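Local coordinates for protein (endonuclease) (Salmonella typhimurium, PDB 1BYS) that is an endonuclease with a PLD-like fold and assembles as two copies of one chain, at residues R31-S36 with Q93-I98; K57-E62 with E139-R144; V5-S10 with N123-W128; V100-V105 with K132-F137. All coordinates share one frame; numbering follows the deposited sequence.

Contact 1: R31-S36 with Q93-I98; sequences RMMAYS and QHDKVI. With WO4 (tungstate(VI)ion), chain B.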
loop_
_atom_site.group_PDB
_atom_site.type_symbol
_atom_site.label_atom_id
_atom_site.label_comp_id
_atom_site.label_asym_id
_atom_site.label_seq_id
_atom_site.Cartn_x
_atom_site.Cartn_y
_atom_site.Cartn_z
ATOM N N ARG A 31 6.867 -15.052 -0.209
ATOM C CA ARG A 31 5.493 -15.286 -0.653
ATOM C C ARG A 31 5.046 -13.902 -1.086
ATOM O O ARG A 31 4.871 -13.000 -0.252
ATOM C CB ARG A 31 4.630 -15.806 0.494
ATOM C CG ARG A 31 4.926 -17.240 0.890
ATOM C CD ARG A 31 4.615 -18.189 -0.249
ATOM N NE ARG A 31 4.905 -19.583 0.092
ATOM C CZ ARG A 31 6.064 -20.210 -0.143
ATOM N NH1 ARG A 31 7.095 -19.593 -0.729
ATOM N NH2 ARG A 31 6.186 -21.477 0.208
ATOM N N MET A 32 4.896 -13.732 -2.393
ATOM C CA MET A 32 4.533 -12.457 -2.966
ATOM C C MET A 32 3.135 -12.373 -3.573
ATOM O O MET A 32 2.632 -13.346 -4.160
ATOM C CB MET A 32 5.567 -12.107 -4.037
ATOM C CG MET A 32 5.488 -10.700 -4.583
ATOM S SD MET A 32 6.824 -10.492 -5.780
ATOM C CE MET A 32 6.417 -8.983 -6.533
ATOM N N MET A 33 2.525 -11.203 -3.419
ATOM C CA MET A 33 1.209 -10.891 -3.972
ATOM C C MET A 33 1.413 -9.602 -4.742
ATOM O O MET A 33 1.981 -8.631 -4.204
ATOM C CB MET A 33 0.177 -10.597 -2.872
ATOM C CG MET A 33 -0.011 -11.653 -1.816
ATOM S SD MET A 33 -1.226 -11.052 -0.581
ATOM C CE MET A 33 -2.812 -11.464 -1.410
ATOM N N ALA A 34 0.959 -9.543 -5.983
ATOM C CA ALA A 34 1.121 -8.315 -6.746
ATOM C C ALA A 34 -0.046 -8.036 -7.659
ATOM O O ALA A 34 -0.736 -8.943 -8.101
ATOM C CB ALA A 34 2.402 -8.369 -7.575
ATOM N N TYR A 35 -0.263 -6.757 -7.928
ATOM C CA TYR A 35 -1.291 -6.320 -8.861
ATOM C C TYR A 35 -0.405 -6.218 -10.122
ATOM O O TYR A 35 0.037 -7.231 -10.632
ATOM C CB TYR A 35 -1.843 -4.952 -8.438
ATOM C CG TYR A 35 -2.745 -4.301 -9.476
ATOM C CD1 TYR A 35 -3.736 -5.029 -10.131
ATOM C CD2 TYR A 35 -2.580 -2.970 -9.813
ATOM C CE1 TYR A 35 -4.540 -4.442 -11.099
ATOM C CE2 TYR A 35 -3.373 -2.369 -10.775
ATOM C CZ TYR A 35 -4.359 -3.100 -11.421
ATOM O OH TYR A 35 -5.182 -2.475 -12.358
ATOM N N SER A 36 -0.121 -5.020 -10.612
ATOM C CA SER A 36 0.779 -4.917 -11.766
ATOM C C SER A 36 2.098 -5.681 -11.464
ATOM O O SER A 36 2.697 -5.500 -10.402
ATOM C CB SER A 36 1.090 -3.448 -12.041
ATOM O OG SER A 36 -0.114 -2.737 -12.235
ATOM N N GLN A 93 -6.982 -8.072 -7.426
ATOM C CA GLN A 93 -6.201 -8.575 -6.309
ATOM C C GLN A 93 -5.229 -7.403 -6.258
ATOM O O GLN A 93 -4.249 -7.358 -7.020
ATOM C CB GLN A 93 -5.459 -9.867 -6.643
ATOM C CG GLN A 93 -4.829 -10.487 -5.392
ATOM C CD GLN A 93 -3.719 -11.494 -5.701
ATOM O OE1 GLN A 93 -2.551 -11.142 -5.813
ATOM N NE2 GLN A 93 -4.089 -12.755 -5.827
ATOM N N HIS A 94 -5.530 -6.453 -5.373
ATOM C CA HIS A 94 -4.789 -5.200 -5.244
ATOM C C HIS A 94 -3.542 -5.091 -4.343
ATOM O O HIS A 94 -2.837 -4.094 -4.405
ATOM C CB HIS A 94 -5.797 -4.117 -4.862
ATOM C CG HIS A 94 -5.368 -2.734 -5.222
ATOM N ND1 HIS A 94 -4.893 -1.830 -4.293
ATOM C CD2 HIS A 94 -5.321 -2.103 -6.419
ATOM C CE1 HIS A 94 -4.573 -0.701 -4.898
ATOM N NE2 HIS A 94 -4.826 -0.845 -6.187
ATOM N N ASP A 95 -3.282 -6.096 -3.518
ATOM C CA ASP A 95 -2.109 -6.106 -2.625
ATOM C C ASP A 95 -0.754 -5.990 -3.331
ATOM O O ASP A 95 -0.578 -6.516 -4.437
ATOM C CB ASP A 95 -2.075 -7.403 -1.791
ATOM C CG ASP A 95 -3.425 -7.746 -1.169
ATOM O OD1 ASP A 95 -4.270 -8.376 -1.852
ATOM O OD2 ASP A 95 -3.634 -7.390 0.008
ATOM N N LYS A 96 0.188 -5.292 -2.695
ATOM C CA LYS A 96 1.560 -5.141 -3.191
ATOM C C LYS A 96 2.324 -5.565 -1.957
ATOM O O LYS A 96 2.757 -4.733 -1.155
ATOM C CB LYS A 96 1.893 -3.689 -3.520
ATOM C CG LYS A 96 0.957 -3.044 -4.507
ATOM C CD LYS A 96 -0.092 -2.210 -3.743
ATOM C CE LYS A 96 -0.843 -1.305 -4.700
ATOM N NZ LYS A 96 -1.665 -2.109 -5.661
ATOM N N VAL A 97 2.490 -6.870 -1.817
ATOM C CA VAL A 97 3.090 -7.436 -0.624
ATOM C C VAL A 97 4.156 -8.493 -0.846
ATOM O O VAL A 97 4.035 -9.325 -1.749
ATOM C CB VAL A 97 1.981 -8.099 0.218
ATOM C CG1 VAL A 97 2.596 -8.977 1.306
ATOM C CG2 VAL A 97 1.065 -7.053 0.798
ATOM N N ILE A 98 5.195 -8.471 -0.016
ATOM C CA ILE A 98 6.246 -9.486 -0.088
ATOM C C ILE A 98 6.509 -10.004 1.314
ATOM O O ILE A 98 7.002 -9.257 2.152
ATOM C CB ILE A 98 7.584 -8.943 -0.602
ATOM C CG1 ILE A 98 7.398 -8.203 -1.922
ATOM C CG2 ILE A 98 8.542 -10.120 -0.812
ATOM C CD1 ILE A 98 8.700 -7.866 -2.622
HETATM W W WO4 B . -3.645 1.352 -7.747
HETATM O O1 WO4 B . -2.509 0.487 -7.467
HETATM O O2 WO4 B . -4.787 0.533 -8.334
#
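Met32 and Ile98 form a non-hydrogen-bonded antiparallel pair. Their side chains run side by side, with Met32 CG 4.1 Å from Ile98 CG1. Met33 and Val97 form the hydrogen-bonded pair: Met33 N reaches Val97 O at 2.9 Å, and Val97 N reaches Met33 O at 3.0 Å. The Met33 chain turns at its last bond (chi3 83°), which lays Met33 CE alongside Asp95, 3.4 Å from Asp95 OD1. That carboxylate is held by Ser121 of the second subunit and by His140. Ala34 CA approaches Asp95 O at 3.4 Å. The Tyr35 ring sits obliquely beside the His94 ring, their planes 37° apart. His94 NE2 donates to tungstate O2 at 2.6 Å. Lys96 NZ lies over the centre of the His94 ring, grips His94 O at 2.6 Å in the carbonyl plane, and makes a weak bond to tungstate O1. His94 and Lys96 fit the HxK part of the HKD signature, here at the anion site of a PLD-like fold.

Contact 2: K57-E62 with E139-R144; sequences KIVIDE and EHWQDR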
loop_
_atom_site.group_PDB
_atom_site.type_symbol
_atom_site.label_atom_id
_atom_site.label_comp_id
_atom_site.label_asym_id
_atom_site.label_seq_id
_atom_site.Cartn_x
_atom_site.Cartn_y
_atom_site.Cartn_z
ATOM N N LYS A 57 7.246 -18.140 -4.167
ATOM C CA LYS A 57 5.944 -18.406 -4.776
ATOM C C LYS A 57 5.220 -17.067 -4.911
ATOM O O LYS A 57 5.193 -16.262 -3.959
ATOM C CB LYS A 57 5.136 -19.384 -3.924
ATOM C CG LYS A 57 5.865 -20.694 -3.659
ATOM C CD LYS A 57 4.909 -21.848 -3.721
ATOM C CE LYS A 57 5.303 -22.929 -2.742
ATOM N NZ LYS A 57 4.400 -24.119 -2.877
ATOM N N ILE A 58 4.643 -16.832 -6.087
ATOM C CA ILE A 58 3.971 -15.576 -6.388
ATOM C C ILE A 58 2.537 -15.698 -6.922
ATOM O O ILE A 58 2.252 -16.545 -7.778
ATOM C CB ILE A 58 4.804 -14.783 -7.434
ATOM C CG1 ILE A 58 6.296 -14.883 -7.093
ATOM C CG2 ILE A 58 4.351 -13.318 -7.492
ATOM C CD1 ILE A 58 7.229 -14.281 -8.160
ATOM N N VAL A 59 1.633 -14.869 -6.400
ATOM C CA VAL A 59 0.255 -14.835 -6.891
ATOM C C VAL A 59 0.010 -13.401 -7.335
ATOM O O VAL A 59 0.129 -12.476 -6.533
ATOM C CB VAL A 59 -0.804 -15.124 -5.817
ATOM C CG1 VAL A 59 -2.133 -15.419 -6.509
ATOM C CG2 VAL A 59 -0.388 -16.255 -4.949
ATOM N N ILE A 60 -0.346 -13.208 -8.594
ATOM C CA ILE A 60 -0.574 -11.868 -9.089
ATOM C C ILE A 60 -1.978 -11.697 -9.654
ATOM O O ILE A 60 -2.683 -12.675 -9.922
ATOM C CB ILE A 60 0.478 -11.505 -10.166
ATOM C CG1 ILE A 60 0.157 -12.225 -11.482
ATOM C CG2 ILE A 60 1.856 -11.910 -9.689
ATOM C CD1 ILE A 60 1.195 -11.994 -12.580
ATOM N N ASP A 61 -2.399 -10.451 -9.808
ATOM C CA ASP A 61 -3.710 -10.177 -10.358
ATOM C C ASP A 61 -3.729 -10.609 -11.818
ATOM O O ASP A 61 -2.830 -10.279 -12.582
ATOM C CB ASP A 61 -4.037 -8.682 -10.274
ATOM C CG ASP A 61 -5.421 -8.373 -10.809
ATOM O OD1 ASP A 61 -6.421 -8.786 -10.180
ATOM O OD2 ASP A 61 -5.501 -7.727 -11.864
ATOM N N GLU A 62 -4.771 -11.320 -12.215
ATOM C CA GLU A 62 -4.858 -11.789 -13.585
ATOM C C GLU A 62 -5.215 -10.705 -14.602
ATOM O O GLU A 62 -4.459 -10.444 -15.547
ATOM C CB GLU A 62 -5.872 -12.914 -13.661
ATOM C CG GLU A 62 -5.685 -13.777 -14.870
ATOM C CD GLU A 62 -6.999 -14.138 -15.499
ATOM O OE1 GLU A 62 -7.641 -13.246 -16.105
ATOM O OE2 GLU A 62 -7.387 -15.312 -15.370
ATOM N N GLU A 139 -1.583 -16.155 5.661
ATOM C CA GLU A 139 -2.934 -16.701 5.491
ATOM C C GLU A 139 -3.664 -15.946 4.367
ATOM O O GLU A 139 -4.441 -16.526 3.599
ATOM C CB GLU A 139 -3.698 -16.564 6.802
ATOM C CG GLU A 139 -2.995 -17.217 7.978
ATOM C CD GLU A 139 -3.886 -17.303 9.213
ATOM O OE1 GLU A 139 -4.902 -16.576 9.272
ATOM O OE2 GLU A 139 -3.574 -18.098 10.128
ATOM N N HIS A 140 -3.397 -14.643 4.278
ATOM C CA HIS A 140 -3.962 -13.760 3.257
ATOM C C HIS A 140 -3.411 -14.213 1.903
ATOM O O HIS A 140 -4.158 -14.415 0.953
ATOM C CB HIS A 140 -3.526 -12.319 3.555
ATOM C CG HIS A 140 -4.126 -11.277 2.654
ATOM N ND1 HIS A 140 -5.481 -11.168 2.429
ATOM C CD2 HIS A 140 -3.559 -10.231 2.008
ATOM C CE1 HIS A 140 -5.725 -10.098 1.688
ATOM N NE2 HIS A 140 -4.571 -9.514 1.421
ATOM N N TRP A 141 -2.090 -14.364 1.827
ATOM C CA TRP A 141 -1.417 -14.801 0.607
ATOM C C TRP A 141 -1.941 -16.176 0.173
ATOM O O TRP A 141 -2.285 -16.391 -0.998
ATOM C CB TRP A 141 0.112 -14.890 0.850
ATOM C CG TRP A 141 0.900 -15.408 -0.349
ATOM C CD1 TRP A 141 1.486 -14.658 -1.335
ATOM C CD2 TRP A 141 1.098 -16.792 -0.734
ATOM N NE1 TRP A 141 2.021 -15.481 -2.305
ATOM C CE2 TRP A 141 1.799 -16.788 -1.964
ATOM C CE3 TRP A 141 0.748 -18.022 -0.160
ATOM C CZ2 TRP A 141 2.155 -17.977 -2.631
ATOM C CZ3 TRP A 141 1.105 -19.197 -0.829
ATOM C CH2 TRP A 141 1.799 -19.159 -2.046
ATOM N N GLN A 142 -1.997 -17.102 1.126
ATOM C CA GLN A 142 -2.425 -18.476 0.872
ATOM C C GLN A 142 -3.852 -18.600 0.350
ATOM O O GLN A 142 -4.131 -19.442 -0.519
ATOM C CB GLN A 142 -2.261 -19.309 2.146
ATOM C CG GLN A 142 -2.382 -20.787 1.918
ATOM C CD GLN A 142 -1.193 -21.373 1.165
ATOM O OE1 GLN A 142 -1.358 -22.017 0.132
ATOM N NE2 GLN A 142 0.010 -21.146 1.678
ATOM N N ASP A 143 -4.754 -17.765 0.866
ATOM C CA ASP A 143 -6.150 -17.794 0.421
ATOM C C ASP A 143 -6.247 -17.387 -1.041
ATOM O O ASP A 143 -6.996 -17.977 -1.820
ATOM C CB ASP A 143 -7.007 -16.845 1.257
ATOM C CG ASP A 143 -8.471 -16.906 0.876
ATOM O OD1 ASP A 143 -9.171 -17.805 1.376
ATOM O OD2 ASP A 143 -8.922 -16.065 0.075
ATOM N N ARG A 144 -5.490 -16.367 -1.419
ATOM C CA ARG A 144 -5.502 -15.902 -2.799
ATOM C C ARG A 144 -4.775 -16.901 -3.727
ATOM O O ARG A 144 -5.247 -17.204 -4.826
ATOM C CB ARG A 144 -4.835 -14.530 -2.870
ATOM C CG ARG A 144 -5.762 -13.355 -2.562
ATOM C CD ARG A 144 -6.596 -13.566 -1.300
ATOM N NE ARG A 144 -7.185 -12.297 -0.842
ATOM C CZ ARG A 144 -8.061 -12.174 0.157
ATOM N NH1 ARG A 144 -8.477 -13.248 0.824
ATOM N NH2 ARG A 144 -8.487 -10.962 0.523
#
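Helix 131-146 packs across the sheet of the PLD-like fold here, with Trp141 laid against Lys57 and Val59 of strand 55-61. The segment axes come within 9.1 Å and make an angle of 68°. Val59 CG2 sits over one face of the indole, towards its rim, 3.7 Å from Trp141 CE2. Lys57 CB meets the six-membered end of the same ring obliquely, at 3.5 Å from Trp141 CZ2. The indole extends to the strand because Trp141 CG stands opposite the backbone N (chi1 177°). Its position is fixed further by NE1, which bonds to Met32 O on the neighbouring strand 29-34. Trp141 is stacked on by Trp145 and makes a cation-pi contact with Arg31. This is the helix-on-sheet layer of an alpha/beta fold, and the contact is buried. One turn further along the helix, Val59 CG1 touches Arg144 O at 4.0 Å. The Arg144 side chain then leads away from the strand. Its guanidinium lies with one face over His140 ND1, and Arg144 NH1 forms a salt bridge to Asp143 OD2 at 2.9 Å, met from above the carboxylate plane. NH1 also pairs with Glu12 of the second subunit, and NE bonds to Ser121 of that subunit.

Contact 3: V5-S10 with N123-W128; sequences VQVGYS and NAVVIW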
loop_
_atom_site.group_PDB
_atom_site.type_symbol
_atom_site.label_atom_id
_atom_site.label_comp_id
_atom_site.label_asym_id
_atom_site.label_seq_id
_atom_site.Cartn_x
_atom_site.Cartn_y
_atom_site.Cartn_z
ATOM N N VAL A 5 11.124 -1.303 11.689
ATOM C CA VAL A 5 10.480 -0.934 10.441
ATOM C C VAL A 5 11.284 0.059 9.620
ATOM O O VAL A 5 11.782 1.063 10.132
ATOM C CB VAL A 5 9.071 -0.298 10.676
ATOM C CG1 VAL A 5 8.397 -0.039 9.345
ATOM C CG2 VAL A 5 8.204 -1.205 11.543
ATOM N N GLN A 6 11.413 -0.232 8.335
ATOM C CA GLN A 6 12.115 0.661 7.430
ATOM C C GLN A 6 11.076 1.199 6.462
ATOM O O GLN A 6 10.063 0.543 6.206
ATOM C CB GLN A 6 13.164 -0.093 6.636
ATOM C CG GLN A 6 14.444 -0.323 7.386
ATOM C CD GLN A 6 15.468 -0.957 6.486
ATOM O OE1 GLN A 6 15.485 -2.176 6.331
ATOM N NE2 GLN A 6 16.319 -0.134 5.861
ATOM N N VAL A 7 11.326 2.378 5.918
ATOM C CA VAL A 7 10.399 2.976 4.961
ATOM C C VAL A 7 11.195 3.571 3.805
ATOM O O VAL A 7 12.337 4.030 3.985
ATOM C CB VAL A 7 9.552 4.117 5.616
ATOM C CG1 VAL A 7 10.489 5.201 6.169
ATOM C CG2 VAL A 7 8.584 4.716 4.582
ATOM N N GLY A 8 10.595 3.551 2.624
ATOM C CA GLY A 8 11.233 4.120 1.454
ATOM C C GLY A 8 10.177 4.795 0.604
ATOM O O GLY A 8 8.993 4.444 0.683
ATOM N N TYR A 9 10.586 5.743 -0.224
ATOM C CA TYR A 9 9.628 6.468 -1.064
ATOM C C TYR A 9 10.004 6.584 -2.534
ATOM O O TYR A 9 11.168 6.435 -2.902
ATOM C CB TYR A 9 9.433 7.894 -0.519
ATOM C CG TYR A 9 9.185 7.966 0.981
ATOM C CD1 TYR A 9 7.929 7.668 1.514
ATOM C CD2 TYR A 9 10.201 8.331 1.858
ATOM C CE1 TYR A 9 7.698 7.724 2.892
ATOM C CE2 TYR A 9 9.982 8.389 3.235
ATOM C CZ TYR A 9 8.736 8.083 3.748
ATOM O OH TYR A 9 8.539 8.068 5.122
ATOM N N SER A 10 9.004 6.886 -3.353
ATOM C CA SER A 10 9.177 7.131 -4.777
ATOM C C SER A 10 8.548 8.497 -5.040
ATOM O O SER A 10 7.682 8.940 -4.287
ATOM C CB SER A 10 8.462 6.084 -5.622
ATOM O OG SER A 10 9.014 4.811 -5.387
ATOM N N ASN A 123 5.117 4.840 -1.281
ATOM C CA ASN A 123 5.781 4.505 -0.030
ATOM C C ASN A 123 5.831 2.974 0.062
ATOM O O ASN A 123 4.920 2.270 -0.407
ATOM C CB ASN A 123 5.030 5.080 1.180
ATOM C CG ASN A 123 3.674 4.432 1.395
ATOM O OD1 ASN A 123 2.699 4.768 0.715
ATOM N ND2 ASN A 123 3.601 3.501 2.331
ATOM N N ALA A 124 6.916 2.458 0.617
ATOM C CA ALA A 124 7.064 1.027 0.815
ATOM C C ALA A 124 7.642 0.883 2.209
ATOM O O ALA A 124 8.555 1.633 2.590
ATOM C CB ALA A 124 8.032 0.410 -0.230
ATOM N N VAL A 125 7.089 -0.034 2.987
ATOM C CA VAL A 125 7.605 -0.270 4.318
ATOM C C VAL A 125 7.999 -1.729 4.443
ATOM O O VAL A 125 7.440 -2.604 3.779
ATOM C CB VAL A 125 6.559 0.050 5.427
ATOM C CG1 VAL A 125 6.387 1.544 5.555
ATOM C CG2 VAL A 125 5.232 -0.632 5.119
ATOM N N VAL A 126 8.994 -1.991 5.269
ATOM C CA VAL A 126 9.392 -3.358 5.513
ATOM C C VAL A 126 9.368 -3.488 7.016
ATOM O O VAL A 126 10.132 -2.816 7.714
ATOM C CB VAL A 126 10.802 -3.675 4.968
ATOM C CG1 VAL A 126 11.205 -5.082 5.382
ATOM C CG2 VAL A 126 10.792 -3.583 3.451
ATOM N N ILE A 127 8.441 -4.306 7.508
ATOM C CA ILE A 127 8.300 -4.564 8.931
ATOM C C ILE A 127 9.089 -5.838 9.232
ATOM O O ILE A 127 8.627 -6.957 8.958
ATOM C CB ILE A 127 6.824 -4.775 9.301
ATOM C CG1 ILE A 127 6.028 -3.485 9.054
ATOM C CG2 ILE A 127 6.716 -5.171 10.762
ATOM C CD1 ILE A 127 4.605 -3.702 8.528
ATOM N N TRP A 128 10.286 -5.671 9.787
ATOM C CA TRP A 128 11.150 -6.808 10.104
ATOM C C TRP A 128 10.870 -7.553 11.403
ATOM O O TRP A 128 10.625 -6.943 12.443
ATOM C CB TRP A 128 12.613 -6.374 10.162
ATOM C CG TRP A 128 13.105 -5.716 8.946
ATOM C CD1 TRP A 128 13.134 -4.375 8.693
ATOM C CD2 TRP A 128 13.721 -6.354 7.819
ATOM N NE1 TRP A 128 13.729 -4.143 7.473
ATOM C CE2 TRP A 128 14.096 -5.340 6.923
ATOM C CE3 TRP A 128 13.980 -7.688 7.488
ATOM C CZ2 TRP A 128 14.728 -5.622 5.702
ATOM C CZ3 TRP A 128 14.606 -7.958 6.284
ATOM C CH2 TRP A 128 14.973 -6.936 5.408
#
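Strands 5-10 and 123-128 run antiparallel, 166° between their directions, with Gln6-Val126 and Gly8-Ala124 as hydrogen-bonded pairs. Gln6 N reaches Val126 O at 3.0 Å, and Gly8 N reaches Ala124 O at 2.8 Å; each pair is closed by the return bond. Val5, Val7 and Tyr9 share one face with Ile127, Val125 and Asn123. Val5 CG2 lies alongside Ile127 CG1 at 4.0 Å. Val7 CG2 stands opposite its own backbone N, as CG1 takes the crowded position (chi1 59°), and meets Val125 CG1 at 4.0 Å. Tyr9 crosses Asn123, with Tyr9 CD1 3.9 Å from Asn123 CB. Strand 4-10 is an outermost strand of the mixed sheet in this chain, and strand 122-128 joins it to the interior. The face with Tyr9 meets the second subunit: Tyr9 OH bonds to Ser136 there, and the Tyr9 ring stacks on His140 of that subunit. On the other face the extended Gln6 chain reaches over to Trp128. Trp128 NE1 donates to Gln6 OE1 at 2.9 Å, on a lone pair in the carbonyl plane, but the bond is bent (136° at the hydrogen). Val126 CG1 lies against one face of the Trp128 ring.

Contact 4: V100-V105 with K132-F137; sequences VDNVTV and KLAESF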
loop_
_atom_site.group_PDB
_atom_site.type_symbol
_atom_site.label_atom_id
_atom_site.label_comp_id
_atom_site.label_asym_id
_atom_site.label_seq_id
_atom_site.Cartn_x
_atom_site.Cartn_y
_atom_site.Cartn_z
ATOM N N VAL A 100 8.708 -12.165 3.654
ATOM C CA VAL A 100 10.032 -12.768 3.670
ATOM C C VAL A 100 10.368 -13.632 4.894
ATOM O O VAL A 100 10.245 -13.194 6.052
ATOM C CB VAL A 100 11.086 -11.645 3.521
ATOM C CG1 VAL A 100 12.504 -12.204 3.584
ATOM C CG2 VAL A 100 10.832 -10.900 2.212
ATOM N N ASP A 101 10.758 -14.873 4.623
ATOM C CA ASP A 101 11.172 -15.829 5.648
ATOM C C ASP A 101 10.162 -15.986 6.772
ATOM O O ASP A 101 10.522 -16.249 7.925
ATOM C CB ASP A 101 12.547 -15.408 6.207
ATOM C CG ASP A 101 13.650 -15.481 5.151
ATOM O OD1 ASP A 101 13.456 -16.178 4.133
ATOM O OD2 ASP A 101 14.709 -14.847 5.319
ATOM N N ASN A 102 8.890 -15.838 6.429
ATOM C CA ASN A 102 7.801 -15.959 7.389
ATOM C C ASN A 102 7.881 -15.120 8.676
ATOM O O ASN A 102 7.238 -15.446 9.684
ATOM C CB ASN A 102 7.579 -17.432 7.757
ATOM C CG ASN A 102 6.102 -17.764 7.914
ATOM O OD1 ASN A 102 5.224 -16.937 7.604
ATOM N ND2 ASN A 102 5.813 -18.968 8.388
ATOM N N VAL A 103 8.665 -14.050 8.659
ATOM C CA VAL A 103 8.748 -13.188 9.844
ATOM C C VAL A 103 8.834 -11.718 9.453
ATOM O O VAL A 103 8.807 -10.850 10.318
ATOM C CB VAL A 103 9.985 -13.505 10.721
ATOM C CG1 VAL A 103 9.873 -14.915 11.297
ATOM C CG2 VAL A 103 11.264 -13.358 9.887
ATOM N N THR A 104 8.941 -11.445 8.157
ATOM C CA THR A 104 9.059 -10.072 7.677
ATOM C C THR A 104 8.062 -9.765 6.572
ATOM O O THR A 104 7.793 -10.607 5.712
ATOM C CB THR A 104 10.494 -9.794 7.179
ATOM O OG1 THR A 104 11.405 -9.913 8.279
ATOM C CG2 THR A 104 10.611 -8.392 6.603
ATOM N N VAL A 105 7.509 -8.559 6.598
ATOM C CA VAL A 105 6.506 -8.160 5.618
ATOM C C VAL A 105 6.770 -6.816 4.951
ATOM O O VAL A 105 6.935 -5.776 5.622
ATOM C CB VAL A 105 5.072 -8.088 6.279
ATOM C CG1 VAL A 105 4.014 -7.671 5.231
ATOM C CG2 VAL A 105 4.724 -9.427 6.926
ATOM N N LYS A 132 4.179 -13.004 14.199
ATOM C CA LYS A 132 2.717 -12.979 14.249
ATOM C C LYS A 132 2.106 -12.202 13.068
ATOM O O LYS A 132 1.104 -12.622 12.480
ATOM C CB LYS A 132 2.261 -12.355 15.573
ATOM C CG LYS A 132 2.931 -12.958 16.808
ATOM C CD LYS A 132 4.442 -12.640 16.853
ATOM C CE LYS A 132 4.717 -11.140 17.008
ATOM N NZ LYS A 132 4.573 -10.368 15.757
ATOM N N LEU A 133 2.702 -11.061 12.730
ATOM C CA LEU A 133 2.207 -10.252 11.622
ATOM C C LEU A 133 2.387 -10.980 10.284
ATOM O O LEU A 133 1.463 -11.024 9.461
ATOM C CB LEU A 133 2.931 -8.899 11.579
ATOM C CG LEU A 133 2.490 -7.972 10.435
ATOM C CD1 LEU A 133 1.075 -7.430 10.704
ATOM C CD2 LEU A 133 3.501 -6.834 10.269
ATOM N N ALA A 134 3.567 -11.561 10.067
ATOM C CA ALA A 134 3.848 -12.272 8.817
ATOM C C ALA A 134 3.012 -13.557 8.631
ATOM O O ALA A 134 2.658 -13.907 7.498
ATOM C CB ALA A 134 5.339 -12.584 8.722
ATOM N N GLU A 135 2.678 -14.252 9.719
ATOM C CA GLU A 135 1.859 -15.456 9.620
ATOM C C GLU A 135 0.421 -15.058 9.251
ATOM O O GLU A 135 -0.264 -15.752 8.502
ATOM C CB GLU A 135 1.885 -16.227 10.939
ATOM C CG GLU A 135 1.195 -17.609 10.864
ATOM C CD GLU A 135 1.426 -18.374 9.538
ATOM O OE1 GLU A 135 0.691 -18.107 8.549
ATOM O OE2 GLU A 135 2.328 -19.256 9.499
ATOM N N SER A 136 -0.035 -13.922 9.755
ATOM C CA SER A 136 -1.358 -13.439 9.407
ATOM C C SER A 136 -1.356 -13.082 7.908
ATOM O O SER A 136 -2.287 -13.409 7.167
ATOM C CB SER A 136 -1.689 -12.197 10.247
ATOM O OG SER A 136 -2.736 -11.459 9.647
ATOM N N PHE A 137 -0.307 -12.412 7.443
ATOM C CA PHE A 137 -0.228 -12.059 6.037
ATOM C C PHE A 137 -0.169 -13.321 5.177
ATOM O O PHE A 137 -0.778 -13.387 4.095
ATOM C CB PHE A 137 0.996 -11.180 5.779
ATOM C CG PHE A 137 0.665 -9.700 5.659
ATOM C CD1 PHE A 137 0.276 -9.149 4.437
ATOM C CD2 PHE A 137 0.764 -8.857 6.765
ATOM C CE1 PHE A 137 -0.002 -7.784 4.316
ATOM C CE2 PHE A 137 0.488 -7.486 6.655
ATOM C CZ PHE A 137 0.105 -6.952 5.426
#
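Val105 CG1 sits almost exactly over the centre of the Phe137 ring. Val105 CG1 is 3.7 Å from the Phe137 ring centroid and 8° off the normal, a CH-pi contact with all six carbons at similar range. The other branch, Val105 CG2, turns to the helix backbone and lies 3.5 Å from Ala134 CA. Leu133 CD2 is a looser neighbour of Val105 CG2 at 4.4 Å. The two branches are split this way because CG1 points opposite the backbone N (chi1 -180°) and CG2 opposite the carbonyl carbon. Val105 thus fits between Ala134 and Phe137, residues about one helical turn apart. Ala134 CB projects at the turn before the strand. Ala134 CB meets Asn102 O at 3.6 Å and Val103 N at 3.6 Å, and the methyl packs directly on the turn backbone. At the rim of the contact the Asn102 and Glu135 side chains cross, their flat groups at right angles. Asn102 ND2 stays 3.7 Å from Glu135 OE2, with no hydrogen bond. Val100 O receives both Val103 N and Thr104 N, which marks a classic beta bulge. In the turn, Asp101, by sequence the aspartate of the HKD signature, accepts from backbone N atoms of Lys27, Thr28 and Ser29. Val7 of the second subunit packs on Leu133 and Phe137. The contact is a beta-hairpin, strands 97-100 and 104-108, covered by helix 131-146 in the PLD-like alpha/beta fold.

How the contacts relate
All four contacts reach one mixed sheet. Contacts 1 and 2 lie in its middle, with centres 7 Å apart, and lie on the neighbouring strands 29-34 and 55-61 respectively. They join where Asp95 OD2 meets His140 NE2 at 2.7 Å. The centre of contact 4 is about 14 Å from the centres of both; it touches contact 1 through Val97 and Phe137 and shares helix 131-146 with contact 2. Contact 3 lies at the sheet edge, its centre 21 Å from that of contact 2, and meets contact 4 between strands 122-128 and 104-108. Along the chain, contact 1 closes before contact 4 opens, and contact 3 encloses contact 1. Helix 131-146 runs over the sheet from strand 104-108 to strand 55-61, and all four contacts also touch the second subunit.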